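Local coordinates for protein putative tagatose-6-phosphate ketose/aldose isomerase (Escherichia coli, PDB 3C3J) that belongs to the SIS-domain family, carrying two SIS domains in one chain, each built round a parallel beta sheet with helices packed on it, at residues S84-T88 and T89-T93; D69-A72 and P73-S77; Q205-L208 and T209-D213; A313-S316 and D317-A321. One frame throughout, in Å; residues are numbered along the deposited sequence.

Contact 1: residues S84-T88 and T89-T93; sequences SAVPT and TDLVT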
loop_
_atom_site.group_PDB
_atom_site.type_symbol
_atom_site.label_atom_id
_atom_site.label_comp_id
_atom_site.label_asym_id
_atom_site.label_seq_id
_atom_site.Cartn_x
_atom_site.Cartn_y
_atom_site.Cartn_z
ATOM N N SER A 84 -8.114 8.565 7.942
ATOM C CA SER A 84 -7.015 7.856 7.308
ATOM C C SER A 84 -6.980 6.406 7.811
ATOM O O SER A 84 -7.605 6.088 8.805
ATOM C CB SER A 84 -5.679 8.531 7.601
ATOM O OG SER A 84 -5.353 8.476 8.965
ATOM N N ALA A 85 -6.211 5.569 7.126
ATOM C CA ALA A 85 -6.030 4.182 7.494
ATOM C C ALA A 85 -4.550 3.896 7.803
ATOM O O ALA A 85 -3.658 4.217 7.000
ATOM C CB ALA A 85 -6.492 3.262 6.330
ATOM N N VAL A 86 -4.290 3.268 8.939
ATOM C CA VAL A 86 -2.934 2.833 9.301
ATOM C C VAL A 86 -3.091 1.461 9.902
ATOM O O VAL A 86 -3.789 1.312 10.898
ATOM C CB VAL A 86 -2.248 3.776 10.354
ATOM C CG1 VAL A 86 -0.835 3.308 10.672
ATOM C CG2 VAL A 86 -2.198 5.198 9.852
ATOM N N PRO A 87 -2.471 0.450 9.303
ATOM C CA PRO A 87 -2.568 -0.910 9.837
ATOM C C PRO A 87 -2.066 -0.998 11.267
ATOM O O PRO A 87 -1.141 -0.271 11.643
ATOM C CB PRO A 87 -1.644 -1.720 8.927
ATOM C CG PRO A 87 -1.470 -0.910 7.700
ATOM C CD PRO A 87 -1.683 0.518 8.061
ATOM N N THR A 88 -2.673 -1.857 12.078
ATOM C CA THR A 88 -2.201 -2.049 13.439
ATOM C C THR A 88 -0.761 -2.508 13.460
ATOM O O THR A 88 -0.041 -2.198 14.404
ATOM C CB THR A 88 -3.039 -3.040 14.256
ATOM O OG1 THR A 88 -3.050 -4.314 13.602
ATOM C CG2 THR A 88 -4.464 -2.503 14.418
ATOM N N THR A 89 -0.348 -3.243 12.433
ATOM C CA THR A 89 1.017 -3.730 12.351
ATOM C C THR A 89 2.016 -2.562 12.241
ATOM O O THR A 89 3.105 -2.635 12.817
ATOM C CB THR A 89 1.146 -4.761 11.188
ATOM O OG1 THR A 89 0.473 -4.260 10.025
ATOM C CG2 THR A 89 0.497 -6.108 11.584
ATOM N N ASP A 90 1.641 -1.464 11.581
ATOM C CA ASP A 90 2.495 -0.251 11.549
ATOM C C ASP A 90 2.431 0.583 12.832
ATOM O O ASP A 90 3.453 1.154 13.253
ATOM C CB ASP A 90 2.139 0.664 10.367
ATOM C CG ASP A 90 2.484 0.051 9.025
ATOM O OD1 ASP A 90 3.355 -0.844 8.966
ATOM O OD2 ASP A 90 1.877 0.468 8.006
ATOM N N LEU A 91 1.254 0.668 13.447
ATOM C CA LEU A 91 1.111 1.357 14.733
ATOM C C LEU A 91 1.970 0.711 15.793
ATOM O O LEU A 91 2.626 1.413 16.567
ATOM C CB LEU A 91 -0.351 1.405 15.193
ATOM C CG LEU A 91 -1.291 2.319 14.397
ATOM C CD1 LEU A 91 -2.738 2.341 15.020
ATOM C CD2 LEU A 91 -0.689 3.714 14.234
ATOM N N VAL A 92 2.028 -0.620 15.803
ATOM C CA VAL A 92 2.736 -1.340 16.851
ATOM C C VAL A 92 4.265 -1.233 16.684
ATOM O O VAL A 92 4.983 -1.088 17.670
ATOM C CB VAL A 92 2.287 -2.826 16.945
ATOM C CG1 VAL A 92 3.194 -3.597 17.885
ATOM C CG2 VAL A 92 0.840 -2.942 17.411
ATOM N N THR A 93 4.762 -1.261 15.447
ATOM C CA THR A 93 6.217 -1.216 15.200
ATOM C C THR A 93 6.788 0.199 15.140
ATOM O O THR A 93 7.899 0.412 15.544
ATOM C CB THR A 93 6.638 -1.954 13.908
ATOM O OG1 THR A 93 6.049 -1.307 12.774
ATOM C CG2 THR A 93 6.270 -3.470 13.963
#
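Pro87 and Leu91 meet at the start of helix 88-93, where the chain comes off strand 82-85 and passes through Val86 and Pro87 into the helix. Pro87 holds the N-cap position, and its carbonyl oxygen opens the helical ladder: Leu91 N donates to Pro87 O at 3.1 Å, with an N-H...O angle of 164° and the donor in the carbonyl plane. Asp90 N also leans on that oxygen, 3.0 Å from Pro87 O, but its bond is bent and weak. On the next rung Val92 N donates to Thr88 O at 3.0 Å, tilted from the carbonyl plane, while a methyl of the same donor residue, Val92 CG2, lies 3.2 Å from Thr88 O. Thr93 N then reaches Thr89 O only weakly. Val86 CG1, set opposite its own backbone N (chi1 -179°), is carried to Leu91 CD2 at 3.6 Å, the two side chains crossing at about a right angle. Asp90 runs alongside the proline ring, with its OD2 3.6 Å from Pro87 CD, and Thr89 OG1 touches Pro87 CB at 3.5 Å. Toward strand 55-59 and the turn after it, Val86 O accepts from Thr59 OG1, and Thr88 pairs through its backbone with Gly60. Tyr98 of helix 95-98 covers Val86 and Leu91, helix 117-129 packs on Thr88 through Ala122, and the second subunit closes the end, its Tyr287 OH bonding to Val92 O.

Contact 2: residues D69-A72 and P73-S77; sequences DIIA and PWLAS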
loop_
_atom_site.group_PDB
_atom_site.type_symbol
_atom_site.label_atom_id
_atom_site.label_comp_id
_atom_site.label_asym_id
_atom_site.label_seq_id
_atom_site.Cartn_x
_atom_site.Cartn_y
_atom_site.Cartn_z
ATOM N N ASP A 69 -8.269 0.828 3.874
ATOM C CA ASP A 69 -7.776 1.015 2.497
ATOM C C ASP A 69 -8.912 1.252 1.510
ATOM O O ASP A 69 -8.790 2.108 0.614
ATOM C CB ASP A 69 -6.920 -0.156 2.043
ATOM C CG ASP A 69 -5.580 -0.248 2.793
ATOM O OD1 ASP A 69 -5.186 0.715 3.470
ATOM O OD2 ASP A 69 -4.921 -1.309 2.710
ATOM N N ILE A 70 -10.016 0.529 1.687
ATOM C CA ILE A 70 -11.176 0.690 0.800
ATOM C C ILE A 70 -11.954 1.985 1.113
ATOM O O ILE A 70 -12.307 2.726 0.179
ATOM C CB ILE A 70 -12.095 -0.523 0.848
ATOM C CG1 ILE A 70 -11.331 -1.781 0.399
ATOM C CG2 ILE A 70 -13.329 -0.334 -0.053
ATOM C CD1 ILE A 70 -12.017 -3.083 0.728
ATOM N N ILE A 71 -12.202 2.282 2.389
ATOM C CA ILE A 71 -13.191 3.298 2.746
ATOM C C ILE A 71 -12.673 4.616 3.323
ATOM O O ILE A 71 -13.444 5.571 3.345
ATOM C CB ILE A 71 -14.303 2.741 3.687
ATOM C CG1 ILE A 71 -13.788 2.457 5.109
ATOM C CG2 ILE A 71 -14.990 1.493 3.086
ATOM C CD1 ILE A 71 -14.913 1.975 6.068
ATOM N N ALA A 72 -11.426 4.680 3.841
ATOM C CA ALA A 72 -10.942 5.902 4.504
ATOM C C ALA A 72 -10.948 7.140 3.575
ATOM O O ALA A 72 -11.435 8.213 3.960
ATOM C CB ALA A 72 -9.565 5.673 5.132
ATOM N N PRO A 73 -10.451 6.994 2.337
ATOM C CA PRO A 73 -10.469 8.171 1.461
ATOM C C PRO A 73 -11.870 8.653 1.141
ATOM O O PRO A 73 -12.126 9.843 1.222
ATOM C CB PRO A 73 -9.761 7.684 0.196
ATOM C CG PRO A 73 -8.938 6.495 0.666
ATOM C CD PRO A 73 -9.800 5.847 1.676
ATOM N N TRP A 74 -12.761 7.747 0.766
ATOM C CA TRP A 74 -14.165 8.117 0.567
ATOM C C TRP A 74 -14.774 8.778 1.799
ATOM O O TRP A 74 -15.418 9.840 1.696
ATOM C CB TRP A 74 -15.006 6.916 0.136
ATOM C CG TRP A 74 -16.403 7.318 -0.161
ATOM C CD1 TRP A 74 -16.848 7.907 -1.309
ATOM C CD2 TRP A 74 -17.538 7.231 0.720
ATOM N NE1 TRP A 74 -18.204 8.178 -1.205
ATOM C CE2 TRP A 74 -18.648 7.775 0.025
ATOM C CE3 TRP A 74 -17.722 6.756 2.029
ATOM C CZ2 TRP A 74 -19.929 7.840 0.581
ATOM C CZ3 TRP A 74 -19.009 6.803 2.582
ATOM C CH2 TRP A 74 -20.092 7.340 1.859
ATOM N N LEU A 75 -14.545 8.196 2.973
ATOM C CA LEU A 75 -15.056 8.802 4.207
ATOM C C LEU A 75 -14.496 10.225 4.430
ATOM O O LEU A 75 -15.222 11.141 4.844
ATOM C CB LEU A 75 -14.762 7.914 5.417
ATOM C CG LEU A 75 -15.705 6.735 5.649
ATOM C CD1 LEU A 75 -15.200 5.872 6.806
ATOM C CD2 LEU A 75 -17.146 7.214 5.871
ATOM N N ALA A 76 -13.202 10.399 4.163
ATOM C CA ALA A 76 -12.565 11.702 4.284
ATOM C C ALA A 76 -13.284 12.731 3.394
ATOM O O ALA A 76 -13.652 13.817 3.864
ATOM C CB ALA A 76 -11.072 11.595 3.894
ATOM N N SER A 77 -13.482 12.384 2.125
ATOM C CA SER A 77 -14.046 13.323 1.164
ATOM C C SER A 77 -15.527 13.511 1.389
ATOM O O SER A 77 -16.021 14.634 1.272
ATOM C CB SER A 77 -13.826 12.887 -0.280
ATOM O OG SER A 77 -14.317 11.584 -0.505
HETATM O O HOH W 1 -12.122 5.306 -0.592
#
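Ile71 and Leu75 join consecutive turns of helix 63-79, the connecting helix of a beta-alpha-beta crossover between strands 55-59 and 82-85, and the backbone between them is kinked where neither Pro73 N, which has no hydrogen, nor Trp74 N bonds to the preceding turn. Ladder bonds resume straight after the kink: Leu75 N donates to Ile71 O at 2.9 Å and Ala76 N to Ala72 O at 2.8 Å, both nearly in line with the acceptor carbonyl.

On the buried side, Ile71 and Leu75 lie side by side and point the same way, with Ile71 CD1 4.0 Å from Leu75 CD1. Leu75 also bends over the carbonyl beneath it, its CG coming to 3.4 Å from Ile71 O. Helix 174-187 packs against Ile71 through Met180 and Leu184, while Phe83 of strand 82-85 lies against Leu75. The indole of Trp74 is swung off this row, its CG opposite the backbone N (chi1 -176°), and stacks on His78 instead. At the earlier end, Asp69 forms a salt bridge with Arg240 through OD2, which gives its carboxylate a partner in the other half of the chain. Pro73 packs on Asp97 of the second subunit.

Packing is tight at the proline itself, where Ala72 CB is 3.5 Å from Pro73 CD. A water replaces the missing rung, donating to Ile70 O at 2.7 Å and accepting from Trp74 N at 2.9 Å.

Contact 3: residues Q205-L208 and T209-D213; sequences QAIL and TSLGD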
loop_
_atom_site.group_PDB
_atom_site.type_symbol
_atom_site.label_atom_id
_atom_site.label_comp_id
_atom_site.label_asym_id
_atom_site.label_seq_id
_atom_site.Cartn_x
_atom_site.Cartn_y
_atom_site.Cartn_z
ATOM N N GLN A 205 -26.683 -10.965 -2.751
ATOM C CA GLN A 205 -27.478 -12.212 -2.701
ATOM C C GLN A 205 -27.732 -12.728 -4.123
ATOM O O GLN A 205 -27.626 -13.926 -4.366
ATOM C CB GLN A 205 -28.791 -11.986 -1.926
ATOM C CG GLN A 205 -29.709 -13.221 -1.748
ATOM C CD GLN A 205 -29.178 -14.222 -0.722
ATOM O OE1 GLN A 205 -28.089 -14.048 -0.170
ATOM N NE2 GLN A 205 -29.943 -15.297 -0.478
ATOM N N ALA A 206 -28.045 -11.835 -5.058
ATOM C CA ALA A 206 -28.199 -12.222 -6.487
ATOM C C ALA A 206 -26.901 -12.776 -7.108
ATOM O O ALA A 206 -26.942 -13.714 -7.937
ATOM C CB ALA A 206 -28.733 -11.050 -7.316
ATOM N N ILE A 207 -25.756 -12.194 -6.718
ATOM C CA ILE A 207 -24.467 -12.656 -7.209
ATOM C C ILE A 207 -24.251 -14.087 -6.726
ATOM O O ILE A 207 -23.981 -14.993 -7.516
ATOM C CB ILE A 207 -23.285 -11.741 -6.760
ATOM C CG1 ILE A 207 -23.353 -10.378 -7.501
ATOM C CG2 ILE A 207 -21.937 -12.445 -7.025
ATOM C CD1 ILE A 207 -22.463 -9.266 -6.948
ATOM N N LEU A 208 -24.420 -14.300 -5.438
ATOM C CA LEU A 208 -24.219 -15.635 -4.878
ATOM C C LEU A 208 -25.171 -16.648 -5.532
ATOM O O LEU A 208 -24.771 -17.735 -5.884
ATOM C CB LEU A 208 -24.434 -15.596 -3.370
ATOM C CG LEU A 208 -23.380 -14.824 -2.565
ATOM C CD1 LEU A 208 -23.715 -14.896 -1.058
ATOM C CD2 LEU A 208 -21.945 -15.315 -2.864
ATOM N N THR A 209 -26.429 -16.269 -5.691
ATOM C CA THR A 209 -27.401 -17.118 -6.393
ATOM C C THR A 209 -26.958 -17.428 -7.827
ATOM O O THR A 209 -27.059 -18.582 -8.294
ATOM C CB THR A 209 -28.794 -16.479 -6.376
ATOM O OG1 THR A 209 -29.228 -16.332 -5.014
ATOM C CG2 THR A 209 -29.788 -17.338 -7.131
ATOM N N SER A 210 -26.432 -16.422 -8.512
ATOM C CA SER A 210 -25.951 -16.590 -9.885
ATOM C C SER A 210 -24.803 -17.588 -10.016
ATOM O O SER A 210 -24.589 -18.127 -11.092
ATOM C CB SER A 210 -25.542 -15.247 -10.495
ATOM O OG SER A 210 -24.248 -14.845 -10.072
ATOM N N LEU A 211 -24.067 -17.816 -8.931
ATOM C CA LEU A 211 -22.962 -18.759 -8.908
ATOM C C LEU A 211 -23.386 -20.189 -8.549
ATOM O O LEU A 211 -22.548 -21.095 -8.516
ATOM C CB LEU A 211 -21.865 -18.255 -7.949
ATOM C CG LEU A 211 -21.331 -16.870 -8.359
ATOM C CD1 LEU A 211 -20.360 -16.307 -7.318
ATOM C CD2 LEU A 211 -20.703 -16.925 -9.741
ATOM N N GLY A 212 -24.679 -20.394 -8.315
ATOM C CA GLY A 212 -25.197 -21.727 -7.993
ATOM C C GLY A 212 -24.517 -22.349 -6.780
ATOM O O GLY A 212 -24.296 -21.659 -5.778
ATOM N N ASP A 213 -24.155 -23.630 -6.867
ATOM C CA ASP A 213 -23.455 -24.311 -5.760
ATOM C C ASP A 213 -21.928 -24.106 -5.750
ATOM O O ASP A 213 -21.210 -24.794 -5.000
ATOM C CB ASP A 213 -23.769 -25.807 -5.751
ATOM C CG ASP A 213 -23.244 -26.541 -6.973
ATOM O OD1 ASP A 213 -22.537 -25.969 -7.839
ATOM O OD2 ASP A 213 -23.568 -27.735 -7.072
HETATM O O HOH W 2 -26.014 -20.026 -4.747
#
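Gln205 and Thr209 pair near the C-terminal end of helix 198-210, and the backbone bonds show how the helix ends. Thr209 N donates to Gln205 O at 2.9 Å and Ser210 N to Ala206 O at 2.8 Å, both as regular helical rungs. The next rung is poor: Leu211 N reaches Ile207 O only weakly, and makes a second bond to Leu208 O at 3.1 Å from well above that carbonyl's plane. With Gly212 N bonded to Thr209 O, the final bonds shift from i+4 to i+3 spacing, as in a 3-10 turn, and Gly212 takes the chain out of the helix with a positive phi of 56°, a value that suits glycine.

Two hydroxyls fold back on the backbone. Thr209 OG1 donates to Gln205 O at 3.0 Å, meeting it from the face of the carbonyl opposite to Thr209 N, and this oxygen is thus gripped twice by one residue. Ser210 OG, wedged between its own N and carbonyl carbon (chi1 80°), donates to Ile207 O at 2.6 Å, in the carbonyl plane and on a lone pair. A water adds a further link past the helix end, donating to Leu208 O at 2.8 Å and to Gly212 O at 2.6 Å.

The apolar contact is slight: the side chains of Ile207 and Leu211 lie side by side, pointing the same way, with Ile207 CG2 4.2 Å from Leu211 CD1. Both pack on helix 335-356, Ile207 on Met344 and Tyr345, Leu211 on Thr348, while Arg21 of helix 15-21 bonds to Gly212 O.

Contact 4: residues A313-S316 and D317-A321; sequences AESS and DIVAA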
loop_
_atom_site.group_PDB
_atom_site.type_symbol
_atom_site.label_atom_id
_atom_site.label_comp_id
_atom_site.label_asym_id
_atom_site.label_seq_id
_atom_site.Cartn_x
_atom_site.Cartn_y
_atom_site.Cartn_z
ATOM N N ALA A 313 -20.598 -3.122 -13.752
ATOM C CA ALA A 313 -22.033 -2.860 -13.731
ATOM C C ALA A 313 -22.606 -2.677 -15.137
ATOM O O ALA A 313 -23.710 -3.100 -15.395
ATOM C CB ALA A 313 -22.329 -1.643 -12.906
ATOM N N GLU A 314 -21.855 -2.018 -16.022
ATOM C CA GLU A 314 -22.282 -1.766 -17.399
ATOM C C GLU A 314 -21.337 -2.451 -18.356
ATOM O O GLU A 314 -20.120 -2.350 -18.200
ATOM C CB GLU A 314 -22.179 -0.294 -17.750
ATOM C CG GLU A 314 -22.911 0.690 -16.887
ATOM C CD GLU A 314 -22.769 2.111 -17.474
ATOM O OE1 GLU A 314 -22.400 2.214 -18.676
ATOM O OE2 GLU A 314 -22.999 3.116 -16.745
ATOM N N SER A 315 -21.880 -3.126 -19.353
ATOM C CA SER A 315 -21.054 -3.638 -20.426
ATOM C C SER A 315 -20.637 -2.467 -21.332
ATOM O O SER A 315 -21.162 -1.357 -21.228
ATOM C CB SER A 315 -21.782 -4.722 -21.224
ATOM O OG SER A 315 -20.850 -5.425 -22.027
ATOM N N SER A 316 -19.650 -2.719 -22.176
ATOM C CA SER A 316 -19.203 -1.767 -23.177
ATOM C C SER A 316 -18.431 -2.604 -24.162
ATOM O O SER A 316 -18.196 -3.788 -23.920
ATOM C CB SER A 316 -18.314 -0.674 -22.573
ATOM O OG SER A 316 -17.060 -1.194 -22.156
ATOM N N ASP A 317 -18.012 -2.009 -25.266
ATOM C CA ASP A 317 -17.269 -2.777 -26.245
ATOM C C ASP A 317 -15.996 -3.358 -25.650
ATOM O O ASP A 317 -15.700 -4.542 -25.839
ATOM C CB ASP A 317 -16.970 -1.919 -27.471
ATOM C CG ASP A 317 -18.184 -1.770 -28.376
ATOM O OD1 ASP A 317 -18.905 -2.786 -28.587
ATOM O OD2 ASP A 317 -18.410 -0.638 -28.871
ATOM N N ILE A 318 -15.267 -2.539 -24.907
ATOM C CA ILE A 318 -14.033 -2.984 -24.270
ATOM C C ILE A 318 -14.285 -4.136 -23.279
ATOM O O ILE A 318 -13.571 -5.154 -23.274
ATOM C CB ILE A 318 -13.311 -1.803 -23.568
ATOM C CG1 ILE A 318 -12.799 -0.818 -24.642
ATOM C CG2 ILE A 318 -12.141 -2.328 -22.734
ATOM C CD1 ILE A 318 -12.268 0.517 -24.128
ATOM N N VAL A 319 -15.300 -3.962 -22.444
ATOM C CA VAL A 319 -15.648 -4.960 -21.431
ATOM C C VAL A 319 -16.114 -6.254 -22.104
ATOM O O VAL A 319 -15.704 -7.329 -21.704
ATOM C CB VAL A 319 -16.725 -4.415 -20.484
ATOM C CG1 VAL A 319 -17.397 -5.541 -19.689
ATOM C CG2 VAL A 319 -16.116 -3.309 -19.565
ATOM N N ALA A 320 -16.926 -6.129 -23.155
ATOM C CA ALA A 320 -17.413 -7.290 -23.943
ATOM C C ALA A 320 -16.396 -7.964 -24.898
ATOM O O ALA A 320 -16.640 -9.078 -25.357
ATOM C CB ALA A 320 -18.680 -6.886 -24.730
ATOM N N ALA A 321 -15.269 -7.323 -25.185
ATOM C CA ALA A 321 -14.260 -7.865 -26.119
ATOM C C ALA A 321 -13.394 -8.981 -25.527
ATOM O O ALA A 321 -12.333 -9.300 -26.075
ATOM C CB ALA A 321 -13.376 -6.752 -26.619
HETATM O O HOH W 3 -15.877 0.641 -24.284
#
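Ser316 caps the N-terminus of the short helix 317-320, receiving Val319 N on its side-chain oxygen. The bond from Val319 N to Ser316 OG is long, 3.3 Å, but straight, with an N-H...O angle of 167°. The backbone Ser316 N is buried without any partner. The hydroxyl is brought over the helix end by a chi1 of 69°, and it also lies against the valine's methyl, 3.5 Å from Val319 CG2. A water sits 3.0 Å from Ser316 OG and accepts from Ile318 N, so a second amide of the first turn is served near the same cap. The helix forms part of the crossover from strand 307-312 to strand 324-326 at one edge of the second parallel sheet. Its single regular rung runs from Ala320 N to Ser316 O at 2.8 Å, nearly collinear with the carbonyl bond, and Ala320 CB rests 3.2 Å from Ser316 O. Ser315 OG, trans to its backbone N (chi1 -165°), touches Ala320 CB at 3.8 Å. Val319 is buried against Leu293 and Leu296 of helix 288-302 and Ile326 of strand 324-326, and Arg300 NE bonds to Ile318 O.

Contacts 1 and 2 belong to the first SIS domain and touch each other: Ala72 CB packs on Ser84 and Ala85, so the kinked helix 63-79 lies against the strand that runs into helix 88-93. Contact 1 is the buried one, contact 2 is partly buried, and both meet the second subunit. Contact 4 is a surface helix start in the second SIS domain, while contact 3 is a partly buried helix end; neither meets another chain. A proline opens the helix in contact 1 and kinks one in contact 2, whereas hydroxyls add to the backbone bonds in contacts 3 and 4, donating to carbonyls in contact 3 and accepting from an amide N-H in contact 4.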